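Local coordinates for NTD biosynthesis operon protein NtdA (Bacillus subtilis subsp. subtilis, PDB 4K2M) that catalyses the reversible pyridoxal phosphate-dependent transamination of 3-dehydro-glucose 6-phosphate with glutamate to give kanosamine 6-phosphate in antibiotic biosynthesis, at residues R319-A323 with V349-F353; F71-L77 with P416-T422; I383-M387 with L400-E406; Q175-I179 with L200-H204. One frame throughout, in Å; residues are numbered along the deposited sequence.

Interaction 1: R319-A323 with V349-F353; sequences RLFLA and VWHLF. With ACT (acetate ion), chain F.
In this aminotransferase of aspartate aminotransferase fold, helix 312-329 packs Arg-319, Leu-320 and Ala-323 against the loop that leads into strand 353-356. Trp-350 of the loop turns its indole toward the helix. Ala-323 CB sits over one face of its indole, a CH-pi contact 3.5 Å from the centroid of the five-membered ring and 20° off the ring normal. The same methyl also meets the ring of Phe-353, at CE1. Leu-320 CD1 comes obliquely to Trp-350 NE1 at 3.6 Å. His-348 also stacks on the indole. Arg-319 runs past Trp-350 with its chain extended from CG to NE, which carries the guanidinium beyond the indole to the backbone of the loop. His-351 follows, and its ND1 is hydrogen-bonded to Asn-250. The His-351 side chain lies about 3 Å from that of Gln-227, which binds pyridoxal phosphate. An acetate, probably from the crystallisation liquor, lies at the edge of the guanidinium, and Arg-319 NH2 donates to its OXT over 3.0 Å. Arg-319 NH1 donates to Trp-350 O at 3.1 Å, in the carbonyl plane and on a lone pair, and more weakly to His-351 O at 3.2 Å.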
# COMPACT_ATOMS: atom_id res chain seq x y z
N ARG A 319 13.81 -23.59 -6.56
CA ARG A 319 12.51 -24.16 -6.21
C ARG A 319 12.20 -25.41 -7.01
O ARG A 319 11.71 -26.40 -6.45
CB ARG A 319 11.39 -23.13 -6.41
CG ARG A 319 11.43 -21.99 -5.40
CD ARG A 319 10.31 -21.00 -5.75
NE ARG A 319 10.25 -19.90 -4.79
CZ ARG A 319 9.50 -19.91 -3.68
NH1 ARG A 319 8.75 -20.96 -3.40
NH2 ARG A 319 9.54 -18.88 -2.84
N LEU A 320 12.48 -25.36 -8.31
CA LEU A 320 12.22 -26.52 -9.17
C LEU A 320 13.09 -27.70 -8.72
O LEU A 320 12.62 -28.85 -8.68
CB LEU A 320 12.51 -26.18 -10.63
CG LEU A 320 12.63 -27.37 -11.58
CD1 LEU A 320 11.31 -28.10 -11.72
CD2 LEU A 320 13.17 -26.94 -12.95
N PHE A 321 14.36 -27.43 -8.41
CA PHE A 321 15.26 -28.50 -7.98
C PHE A 321 14.72 -29.15 -6.73
O PHE A 321 14.69 -30.38 -6.61
CB PHE A 321 16.68 -27.98 -7.72
CG PHE A 321 17.65 -29.07 -7.35
CD1 PHE A 321 18.25 -29.84 -8.35
CD2 PHE A 321 17.95 -29.34 -6.03
CE1 PHE A 321 19.14 -30.86 -8.04
CE2 PHE A 321 18.85 -30.36 -5.70
CZ PHE A 321 19.44 -31.12 -6.71
N LEU A 322 14.28 -28.33 -5.78
CA LEU A 322 13.68 -28.84 -4.56
C LEU A 322 12.44 -29.68 -4.83
O LEU A 322 12.27 -30.75 -4.24
CB LEU A 322 13.31 -27.69 -3.61
CG LEU A 322 14.53 -27.04 -2.96
CD1 LEU A 322 14.09 -25.74 -2.28
CD2 LEU A 322 15.23 -27.97 -1.95
N ALA A 323 11.57 -29.22 -5.73
CA ALA A 323 10.34 -29.94 -6.03
C ALA A 323 10.68 -31.28 -6.67
O ALA A 323 10.11 -32.31 -6.32
CB ALA A 323 9.43 -29.12 -6.94
N VAL A 349 5.63 -23.24 -10.98
CA VAL A 349 6.80 -22.54 -10.46
C VAL A 349 7.06 -22.81 -8.98
O VAL A 349 7.95 -22.22 -8.39
CB VAL A 349 6.78 -21.02 -10.74
CG1 VAL A 349 6.85 -20.75 -12.24
CG2 VAL A 349 5.51 -20.35 -10.13
N TRP A 350 6.27 -23.71 -8.40
CA TRP A 350 6.59 -24.27 -7.10
C TRP A 350 6.66 -23.22 -6.02
O TRP A 350 7.61 -23.15 -5.24
CB TRP A 350 7.89 -25.09 -7.17
CG TRP A 350 7.81 -26.12 -8.26
CD1 TRP A 350 8.48 -26.11 -9.46
CD2 TRP A 350 6.99 -27.29 -8.27
NE1 TRP A 350 8.11 -27.22 -10.21
CE2 TRP A 350 7.20 -27.95 -9.50
CE3 TRP A 350 6.08 -27.85 -7.35
CZ2 TRP A 350 6.55 -29.15 -9.83
CZ3 TRP A 350 5.43 -29.04 -7.68
CH2 TRP A 350 5.67 -29.67 -8.91
N HIS A 351 5.63 -22.38 -5.95
CA HIS A 351 5.53 -21.44 -4.85
C HIS A 351 5.27 -22.19 -3.53
O HIS A 351 5.84 -21.87 -2.49
CB HIS A 351 4.40 -20.44 -5.09
CG HIS A 351 4.19 -19.51 -3.94
ND1 HIS A 351 5.15 -18.62 -3.52
CD2 HIS A 351 3.15 -19.37 -3.09
CE1 HIS A 351 4.70 -17.95 -2.48
NE2 HIS A 351 3.49 -18.38 -2.19
N LEU A 352 4.37 -23.18 -3.60
CA LEU A 352 4.09 -24.08 -2.49
C LEU A 352 4.16 -25.50 -3.03
O LEU A 352 3.97 -25.70 -4.23
CB LEU A 352 2.71 -23.79 -1.88
CG LEU A 352 2.67 -22.47 -1.07
CD1 LEU A 352 1.28 -21.79 -1.09
CD2 LEU A 352 3.13 -22.70 0.37
N PHE A 353 4.44 -26.47 -2.16
CA PHE A 353 4.62 -27.86 -2.60
C PHE A 353 3.60 -28.74 -1.90
O PHE A 353 3.77 -29.10 -0.73
CB PHE A 353 6.03 -28.38 -2.26
CG PHE A 353 6.28 -29.75 -2.82
CD1 PHE A 353 6.76 -29.90 -4.12
CD2 PHE A 353 5.99 -30.90 -2.06
CE1 PHE A 353 6.95 -31.17 -4.67
CE2 PHE A 353 6.19 -32.18 -2.60
CZ PHE A 353 6.67 -32.31 -3.91
C ACT F . 7.41 -19.51 -0.43
O ACT F . 7.84 -20.35 -1.21
OXT ACT F . 8.02 -18.45 -0.30
CH3 ACT F . 6.16 -19.80 0.37

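Interaction 2: F71-L77 with P416-T422; sequences FLPVDRL and PLYPSFT
Tyr-418 lays its ring among Leu-72, Pro-73, Arg-76 and Leu-77, and its hydroxyl ends over the guanidinium of Arg-76. Leu-77 CD2 touches Tyr-418 CB at 3.7 Å. Leu-72 CD1 comes to the CB and CD2 side, the two side chains running antiparallel alongside each other. Pro-73 crosses the tyrosine at about a right angle, with CD 3.7 Å from Tyr-418 CZ. Phe-421 CB of the same segment lies over one face of the ring.

Arg-76 bends at chi3 (60°), and its guanidinium stands at 75° to the phenol plane. Tyr-418 OH lies over the centre of the guanidinium, 3.0 Å from Arg-76 CZ, where the N-H groups do not point at it. The hydrogen bond goes to the backbone instead: Arg-76 NH2 donates to Ser-420 O at 3.0 Å. NH2 also forms a salt bridge with Glu-425, which is hydrogen-bonded to Thr-422 OG1 as well. Thr-422 is the N-cap of helix 423-441.

Waters extend the join. Water 1 lies 2.8 Å from Phe-71 O and accepts from Leu-417 N at 2.9 Å. Water 2 donates to Arg-76 O and accepts from Ser-420 N at 3.0 Å. Water 3 also donates to Arg-76 O and meets Ser-420 OG in a weak bond. Phe-71 itself packs on Pro-416, CD1 to CG 4.1 Å. The contact ties the loop before helix 80-93 to the type I beta turn from Tyr-418 to Phe-421. Its chemistry implies a cationic group held by a backbone carbonyl and a carboxylate, with the phenol oxygen resting on its flat face.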
# COMPACT_ATOMS: atom_id res chain seq x y z
N PHE A 71 8.68 -24.22 8.63
CA PHE A 71 8.08 -24.27 7.31
C PHE A 71 8.54 -23.10 6.43
O PHE A 71 8.88 -23.27 5.25
CB PHE A 71 6.55 -24.26 7.43
CG PHE A 71 5.85 -24.29 6.11
CD1 PHE A 71 5.68 -25.49 5.42
CD2 PHE A 71 5.37 -23.12 5.54
CE1 PHE A 71 5.05 -25.52 4.18
CE2 PHE A 71 4.75 -23.13 4.31
CZ PHE A 71 4.58 -24.33 3.63
N LEU A 72 8.54 -21.89 6.99
CA LEU A 72 8.87 -20.71 6.21
C LEU A 72 9.42 -19.61 7.10
O LEU A 72 8.71 -18.67 7.45
CB LEU A 72 7.63 -20.19 5.45
CG LEU A 72 7.91 -19.08 4.42
CD1 LEU A 72 8.71 -19.63 3.24
CD2 LEU A 72 6.60 -18.45 3.95
N PRO A 73 10.71 -19.72 7.45
CA PRO A 73 11.38 -18.71 8.28
C PRO A 73 11.62 -17.46 7.44
O PRO A 73 12.47 -17.46 6.54
CB PRO A 73 12.70 -19.40 8.67
CG PRO A 73 12.94 -20.42 7.60
CD PRO A 73 11.61 -20.81 7.03
N VAL A 74 10.88 -16.38 7.71
CA VAL A 74 10.90 -15.24 6.81
C VAL A 74 12.24 -14.56 6.73
O VAL A 74 12.52 -13.86 5.76
CB VAL A 74 9.80 -14.19 7.14
CG1 VAL A 74 8.43 -14.82 7.02
CG2 VAL A 74 10.02 -13.57 8.53
N ASP A 75 13.08 -14.76 7.75
CA ASP A 75 14.40 -14.15 7.74
C ASP A 75 15.26 -14.78 6.65
O ASP A 75 16.19 -14.15 6.13
CB ASP A 75 15.08 -14.26 9.11
CG ASP A 75 15.25 -15.70 9.56
OD1 ASP A 75 14.23 -16.39 9.75
OD2 ASP A 75 16.40 -16.14 9.73
N ARG A 76 14.95 -16.01 6.28
CA ARG A 76 15.72 -16.70 5.27
C ARG A 76 15.20 -16.49 3.86
O ARG A 76 15.81 -16.96 2.89
CB ARG A 76 15.85 -18.19 5.62
CG ARG A 76 16.72 -18.40 6.86
CD ARG A 76 16.69 -19.85 7.32
NE ARG A 76 17.16 -20.79 6.29
CZ ARG A 76 16.99 -22.11 6.38
NH1 ARG A 76 16.36 -22.62 7.45
NH2 ARG A 76 17.41 -22.90 5.40
N LEU A 77 14.09 -15.77 3.72
CA LEU A 77 13.57 -15.47 2.40
C LEU A 77 14.31 -14.30 1.76
O LEU A 77 14.11 -13.99 0.58
CB LEU A 77 12.07 -15.18 2.44
CG LEU A 77 11.19 -16.38 2.75
CD1 LEU A 77 9.72 -15.98 2.80
CD2 LEU A 77 11.41 -17.45 1.70
N PRO A 416 7.87 -27.90 3.43
CA PRO A 416 8.73 -26.71 3.30
C PRO A 416 9.39 -26.63 1.92
O PRO A 416 9.93 -27.63 1.44
CB PRO A 416 9.80 -26.93 4.38
CG PRO A 416 9.08 -27.73 5.43
CD PRO A 416 8.18 -28.66 4.66
N LEU A 417 9.34 -25.45 1.29
CA LEU A 417 9.99 -25.25 -0.01
C LEU A 417 10.17 -23.75 -0.25
O LEU A 417 9.20 -23.01 -0.40
CB LEU A 417 9.22 -25.93 -1.15
CG LEU A 417 10.02 -26.14 -2.46
CD1 LEU A 417 9.40 -27.21 -3.35
CD2 LEU A 417 10.17 -24.84 -3.26
N TYR A 418 11.41 -23.30 -0.28
CA TYR A 418 11.69 -21.91 -0.61
C TYR A 418 13.14 -21.89 -1.05
O TYR A 418 13.87 -22.85 -0.76
CB TYR A 418 11.39 -20.97 0.58
CG TYR A 418 12.13 -21.36 1.85
CD1 TYR A 418 13.34 -20.77 2.18
CD2 TYR A 418 11.60 -22.31 2.72
CE1 TYR A 418 14.03 -21.12 3.34
CE2 TYR A 418 12.28 -22.67 3.88
CZ TYR A 418 13.49 -22.08 4.17
OH TYR A 418 14.16 -22.44 5.32
N PRO A 419 13.57 -20.85 -1.77
CA PRO A 419 14.90 -20.99 -2.41
C PRO A 419 16.08 -21.18 -1.46
O PRO A 419 17.03 -21.89 -1.83
CB PRO A 419 15.06 -19.69 -3.20
CG PRO A 419 13.68 -19.22 -3.44
CD PRO A 419 12.86 -19.64 -2.23
N SER A 420 16.05 -20.58 -0.28
CA SER A 420 17.16 -20.74 0.68
C SER A 420 17.04 -21.95 1.61
O SER A 420 17.82 -22.10 2.55
CB SER A 420 17.37 -19.46 1.50
OG SER A 420 17.90 -18.43 0.69
N PHE A 421 16.06 -22.80 1.34
CA PHE A 421 15.88 -24.04 2.09
C PHE A 421 17.11 -24.92 1.82
O PHE A 421 17.66 -24.89 0.72
CB PHE A 421 14.64 -24.72 1.55
CG PHE A 421 14.15 -25.89 2.37
CD1 PHE A 421 14.01 -25.79 3.76
CD2 PHE A 421 13.75 -27.06 1.74
CE1 PHE A 421 13.51 -26.87 4.50
CE2 PHE A 421 13.24 -28.14 2.47
CZ PHE A 421 13.13 -28.04 3.85
N THR A 422 17.56 -25.68 2.81
CA THR A 422 18.75 -26.51 2.60
C THR A 422 18.34 -27.93 2.27
O THR A 422 17.27 -28.39 2.66
CB THR A 422 19.72 -26.51 3.81
OG1 THR A 422 19.07 -27.09 4.94
CG2 THR A 422 20.17 -25.11 4.15
O HOH W 1 8.04 -23.26 2.62
O HOH W 2 14.70 -17.96 0.21
O HOH W 3 18.67 -17.06 3.52

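Interaction 3: I383-M387 with L400-E406; sequences ILSHM and LQLVHTE
The two backbones stay well apart, with CA atoms 7.3 Å from each other at His-386 and Leu-400, so side chains make the contact. His-386 lies at its centre. With chi1 at 65°, its ring is directed at Leu-402 and Glu-406. Leu-402 CD1 lies over the centre of one ring face, a CH-pi contact 3.7 Å from the centroid, and Met-387 CG covers the opposite face. Leu-400 CD2 packs on His-386 CB at 3.7 Å. At the ring edge, His-386 NE2 donates to Glu-406 OE2 over 2.8 Å in an almost straight bond (172°), on the anti side of the carboxylate. Leu-402 N gives the same oxygen a second bond of 2.9 Å, from above the carboxylate plane. Two donors thus grip OE2 and fix the carboxylate against the ring. Beside this, Leu-384 CD1 and CD2 meet the methyl of Thr-405, each 3.8 Å from CG2. Thr-405 OG1 bonds to Asp-171. Ser-385 joins the 3-10 turn at 385-387 to Ala-150 and Glu-157. The arrangement is a His-carboxylate hydrogen bond at the start of helix 403-411, where the acid also binds the backbone N of the N-cap residue, Leu-402.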
# COMPACT_ATOMS: atom_id res chain seq x y z
N ILE A 383 -9.47 -22.60 5.52
CA ILE A 383 -10.93 -22.54 5.39
C ILE A 383 -11.27 -22.19 3.94
O ILE A 383 -10.72 -21.24 3.39
CB ILE A 383 -11.54 -21.47 6.34
CG1 ILE A 383 -11.13 -21.73 7.79
CG2 ILE A 383 -13.07 -21.45 6.20
CD1 ILE A 383 -11.56 -20.64 8.77
N LEU A 384 -12.13 -22.98 3.33
CA LEU A 384 -12.57 -22.72 1.95
C LEU A 384 -13.56 -21.55 1.92
O LEU A 384 -14.23 -21.29 2.91
CB LEU A 384 -13.24 -23.97 1.39
CG LEU A 384 -12.27 -25.15 1.28
CD1 LEU A 384 -13.04 -26.40 0.84
CD2 LEU A 384 -11.19 -24.81 0.28
N SER A 385 -13.64 -20.83 0.79
CA SER A 385 -14.46 -19.62 0.69
C SER A 385 -15.92 -19.81 1.12
O SER A 385 -16.47 -18.97 1.83
CB SER A 385 -14.44 -19.10 -0.75
OG SER A 385 -13.11 -18.79 -1.14
N HIS A 386 -16.53 -20.90 0.69
CA HIS A 386 -17.96 -21.13 0.95
C HIS A 386 -18.20 -21.68 2.36
O HIS A 386 -19.34 -21.97 2.74
CB HIS A 386 -18.55 -22.05 -0.11
CG HIS A 386 -17.99 -23.44 -0.11
ND1 HIS A 386 -16.63 -23.69 -0.16
CD2 HIS A 386 -18.60 -24.65 -0.09
CE1 HIS A 386 -16.43 -25.00 -0.14
NE2 HIS A 386 -17.61 -25.60 -0.11
N MET A 387 -17.14 -21.80 3.14
CA MET A 387 -17.22 -22.32 4.51
C MET A 387 -16.77 -21.30 5.54
O MET A 387 -16.68 -21.59 6.73
CB MET A 387 -16.41 -23.61 4.62
CG MET A 387 -16.91 -24.68 3.65
SD MET A 387 -15.99 -26.21 3.72
CE MET A 387 -16.41 -26.79 5.38
N LEU A 400 -24.35 -24.91 -1.05
CA LEU A 400 -23.28 -25.07 -2.03
C LEU A 400 -22.41 -26.25 -1.63
O LEU A 400 -21.93 -26.30 -0.49
CB LEU A 400 -22.46 -23.77 -2.07
CG LEU A 400 -21.23 -23.57 -2.95
CD1 LEU A 400 -21.49 -24.00 -4.34
CD2 LEU A 400 -20.86 -22.09 -2.96
N GLN A 401 -22.20 -27.20 -2.53
CA GLN A 401 -21.26 -28.28 -2.28
C GLN A 401 -20.26 -28.33 -3.41
O GLN A 401 -20.63 -28.30 -4.59
CB GLN A 401 -21.96 -29.64 -2.16
CG GLN A 401 -23.05 -29.72 -1.08
CD GLN A 401 -23.43 -31.16 -0.76
OE1 GLN A 401 -22.58 -31.98 -0.43
NE2 GLN A 401 -24.72 -31.47 -0.86
N LEU A 402 -18.99 -28.41 -3.06
CA LEU A 402 -17.94 -28.47 -4.04
C LEU A 402 -17.17 -29.72 -3.68
O LEU A 402 -16.22 -29.65 -2.91
CB LEU A 402 -17.04 -27.23 -3.93
CG LEU A 402 -17.75 -25.90 -4.22
CD1 LEU A 402 -16.88 -24.73 -3.77
CD2 LEU A 402 -18.07 -25.76 -5.69
N VAL A 403 -17.60 -30.87 -4.22
CA VAL A 403 -17.13 -32.17 -3.73
C VAL A 403 -15.62 -32.35 -3.81
O VAL A 403 -14.97 -32.79 -2.85
CB VAL A 403 -17.80 -33.34 -4.48
CG1 VAL A 403 -17.29 -34.66 -3.95
CG2 VAL A 403 -19.32 -33.26 -4.32
N HIS A 404 -15.05 -32.00 -4.96
CA HIS A 404 -13.62 -32.21 -5.18
C HIS A 404 -12.78 -31.22 -4.39
O HIS A 404 -11.72 -31.58 -3.87
CB HIS A 404 -13.28 -32.13 -6.67
CG HIS A 404 -13.90 -33.22 -7.48
ND1 HIS A 404 -13.82 -34.55 -7.12
CD2 HIS A 404 -14.61 -33.18 -8.63
CE1 HIS A 404 -14.45 -35.28 -8.01
NE2 HIS A 404 -14.94 -34.48 -8.94
N THR A 405 -13.24 -29.97 -4.33
CA THR A 405 -12.52 -28.95 -3.58
C THR A 405 -12.49 -29.35 -2.11
O THR A 405 -11.46 -29.27 -1.47
CB THR A 405 -13.22 -27.59 -3.70
OG1 THR A 405 -13.33 -27.23 -5.08
CG2 THR A 405 -12.47 -26.50 -2.93
N GLU A 406 -13.64 -29.78 -1.58
CA GLU A 406 -13.71 -30.16 -0.17
C GLU A 406 -12.85 -31.38 0.16
O GLU A 406 -12.18 -31.42 1.20
CB GLU A 406 -15.17 -30.36 0.25
CG GLU A 406 -15.96 -29.05 0.39
CD GLU A 406 -17.46 -29.25 0.21
OE1 GLU A 406 -17.93 -30.37 0.53
OE2 GLU A 406 -18.17 -28.32 -0.25

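Interaction 4: Q175-I179 with L200-H204; sequences QTFCI and LYGKH. With EDO (1,2-ethanediol), chain G; EDO (1,2-ethanediol), chain D.
This is a largely apolar contact between two loops, one before strand 192-195 and one after it, close to the cofactor site. Phe-177 and Tyr-201 form its aromatic part. They make an edge-to-face (T-shaped) pair, with the edge of Tyr-201 toward the face of Phe-177, the centroids 5.4 Å apart and the planes at 67°. Tyr-201 CE2 does the touching and stands 3.7 Å from Phe-177 CG, toward the rim of the ring. Leu-200 CG lies over a face of Tyr-201, and Leu-200 CD2 reaches Phe-177 O at 3.7 Å.

The other half involves Cys-178 and Lys-203. Cys-178 SG approaches Lys-203 O at 3.5 Å and lies against Lys-203 CG. The lysine chain bends at chi2 (71°) and crosses Thr-176 at about a right angle, CE to CG2 4.2 Å. Its NZ leaves the contact to meet Ser-345 and Asp-347.

No direct hydrogen bond joins the two segments. Water 4 bridges them, donating to Thr-176 O at 2.7 Å and to Leu-200 O at 2.8 Å. Thr-176 OG1 accepts from Cys-178 N, which closes an ST turn. Two ethanediols, probably from the crystallisation liquor, flank Phe-177. One donates to Tyr-201 OH, which is also bonded to Tyr-380 O. Tyr-201 N is hydrogen-bonded to Gln-227, which binds pyridoxal phosphate, and the Leu-200 side chain is about 4 Å from that of Tyr-381, which binds substrate. The arrangement is consistent with a second-shell wall of the aminotransferase active site, built on the loop that follows an inner strand of the mixed sheet.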
# COMPACT_ATOMS: atom_id res chain seq x y z
N GLN A 175 -6.39 -32.91 -8.54
CA GLN A 175 -4.96 -33.19 -8.68
C GLN A 175 -4.14 -31.92 -8.87
O GLN A 175 -3.02 -31.82 -8.36
CB GLN A 175 -4.71 -34.13 -9.87
CG GLN A 175 -4.81 -35.61 -9.53
CD GLN A 175 -6.19 -36.00 -9.07
OE1 GLN A 175 -7.18 -35.76 -9.75
NE2 GLN A 175 -6.26 -36.59 -7.88
N THR A 176 -4.67 -30.97 -9.63
CA THR A 176 -3.93 -29.74 -9.93
C THR A 176 -4.25 -28.62 -8.94
O THR A 176 -3.52 -27.64 -8.87
CB THR A 176 -4.25 -29.19 -11.34
OG1 THR A 176 -5.57 -28.67 -11.37
CG2 THR A 176 -4.12 -30.29 -12.41
N PHE A 177 -5.36 -28.77 -8.21
CA PHE A 177 -5.89 -27.74 -7.30
C PHE A 177 -6.36 -26.47 -8.00
O PHE A 177 -6.72 -25.48 -7.33
CB PHE A 177 -4.89 -27.39 -6.18
CG PHE A 177 -4.49 -28.57 -5.34
CD1 PHE A 177 -5.32 -29.02 -4.31
CD2 PHE A 177 -3.27 -29.19 -5.56
CE1 PHE A 177 -4.94 -30.10 -3.52
CE2 PHE A 177 -2.88 -30.27 -4.78
CZ PHE A 177 -3.72 -30.73 -3.76
N CYS A 178 -6.41 -26.49 -9.32
CA CYS A 178 -6.88 -25.33 -10.09
C CYS A 178 -8.31 -25.53 -10.55
O CYS A 178 -8.81 -26.66 -10.61
CB CYS A 178 -5.97 -25.08 -11.30
SG CYS A 178 -4.29 -24.64 -10.82
N ILE A 179 -8.95 -24.43 -10.90
CA ILE A 179 -10.35 -24.45 -11.32
C ILE A 179 -10.57 -25.45 -12.45
O ILE A 179 -9.81 -25.50 -13.41
CB ILE A 179 -10.82 -23.03 -11.71
CG1 ILE A 179 -12.32 -22.99 -12.00
CG2 ILE A 179 -10.02 -22.47 -12.89
CD1 ILE A 179 -12.83 -21.56 -12.17
N LEU A 200 -2.91 -21.62 -8.52
CA LEU A 200 -2.70 -21.88 -7.10
C LEU A 200 -1.45 -22.70 -6.85
O LEU A 200 -1.18 -23.69 -7.56
CB LEU A 200 -3.90 -22.62 -6.53
CG LEU A 200 -3.97 -22.68 -5.00
CD1 LEU A 200 -3.99 -21.26 -4.39
CD2 LEU A 200 -5.23 -23.45 -4.60
N TYR A 201 -0.69 -22.26 -5.85
CA TYR A 201 0.57 -22.87 -5.42
C TYR A 201 1.65 -22.73 -6.49
O TYR A 201 2.75 -23.25 -6.33
CB TYR A 201 0.39 -24.35 -5.05
CG TYR A 201 -0.77 -24.62 -4.11
CD1 TYR A 201 -1.11 -23.72 -3.11
CD2 TYR A 201 -1.51 -25.78 -4.22
CE1 TYR A 201 -2.18 -23.98 -2.24
CE2 TYR A 201 -2.57 -26.04 -3.37
CZ TYR A 201 -2.89 -25.14 -2.38
OH TYR A 201 -3.95 -25.43 -1.56
N GLY A 202 1.34 -22.00 -7.57
CA GLY A 202 2.29 -21.82 -8.67
C GLY A 202 2.01 -22.72 -9.87
O GLY A 202 2.75 -22.69 -10.86
N LYS A 203 0.93 -23.49 -9.80
CA LYS A 203 0.53 -24.37 -10.91
C LYS A 203 -0.34 -23.58 -11.90
O LYS A 203 -1.28 -22.91 -11.49
CB LYS A 203 -0.28 -25.54 -10.36
CG LYS A 203 -0.84 -26.50 -11.39
CD LYS A 203 0.24 -27.35 -12.04
CE LYS A 203 -0.40 -28.44 -12.90
NZ LYS A 203 0.66 -29.26 -13.56
N HIS A 204 -0.03 -23.69 -13.18
CA HIS A 204 -0.78 -22.97 -14.22
C HIS A 204 -2.14 -23.64 -14.45
O HIS A 204 -2.22 -24.86 -14.67
CB HIS A 204 0.04 -23.00 -15.52
CG HIS A 204 -0.12 -21.77 -16.37
ND1 HIS A 204 0.82 -21.39 -17.30
CD2 HIS A 204 -1.10 -20.84 -16.42
CE1 HIS A 204 0.42 -20.28 -17.90
NE2 HIS A 204 -0.74 -19.93 -17.38
C1 EDO G . -6.75 -26.72 -0.03
O1 EDO G . -7.97 -25.99 0.08
C2 EDO G . -6.60 -27.27 -1.44
O2 EDO G . -6.35 -26.19 -2.34
C1 EDO D . -0.60 -33.77 -5.09
O1 EDO D . -0.18 -32.42 -5.32
C2 EDO D . -1.81 -34.06 -5.98
O2 EDO D . -1.42 -33.91 -7.35
O HOH W 4 -1.54 -26.47 -7.43

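In the fold
Interaction 1 joins interactions 2 and 4, which do not touch each other (nearest atoms about 8 Å apart). Interactions 1 and 2 have centres 12 Å apart and touch, with Leu-322 CD1 3.3 Å from Tyr-418 O. Interactions 1 and 4 also touch: Val-349 N lies 2.9 Å from Gly-202 O, a probable hydrogen bond. The side chains of His-351 and Leu-200 are each about 5 Å from the bound external aldimine. The Leu-72 side chain of interaction 2 is about 6 Å from this ligand. Interaction 3 lies farther out, its Leu-384 side chain about 12 Å from the ligand, and its nearest atoms are about 7 Å from interaction 4. Interactions 1, 3 and 4 all fall in the sequence between 71-77 and 416-422.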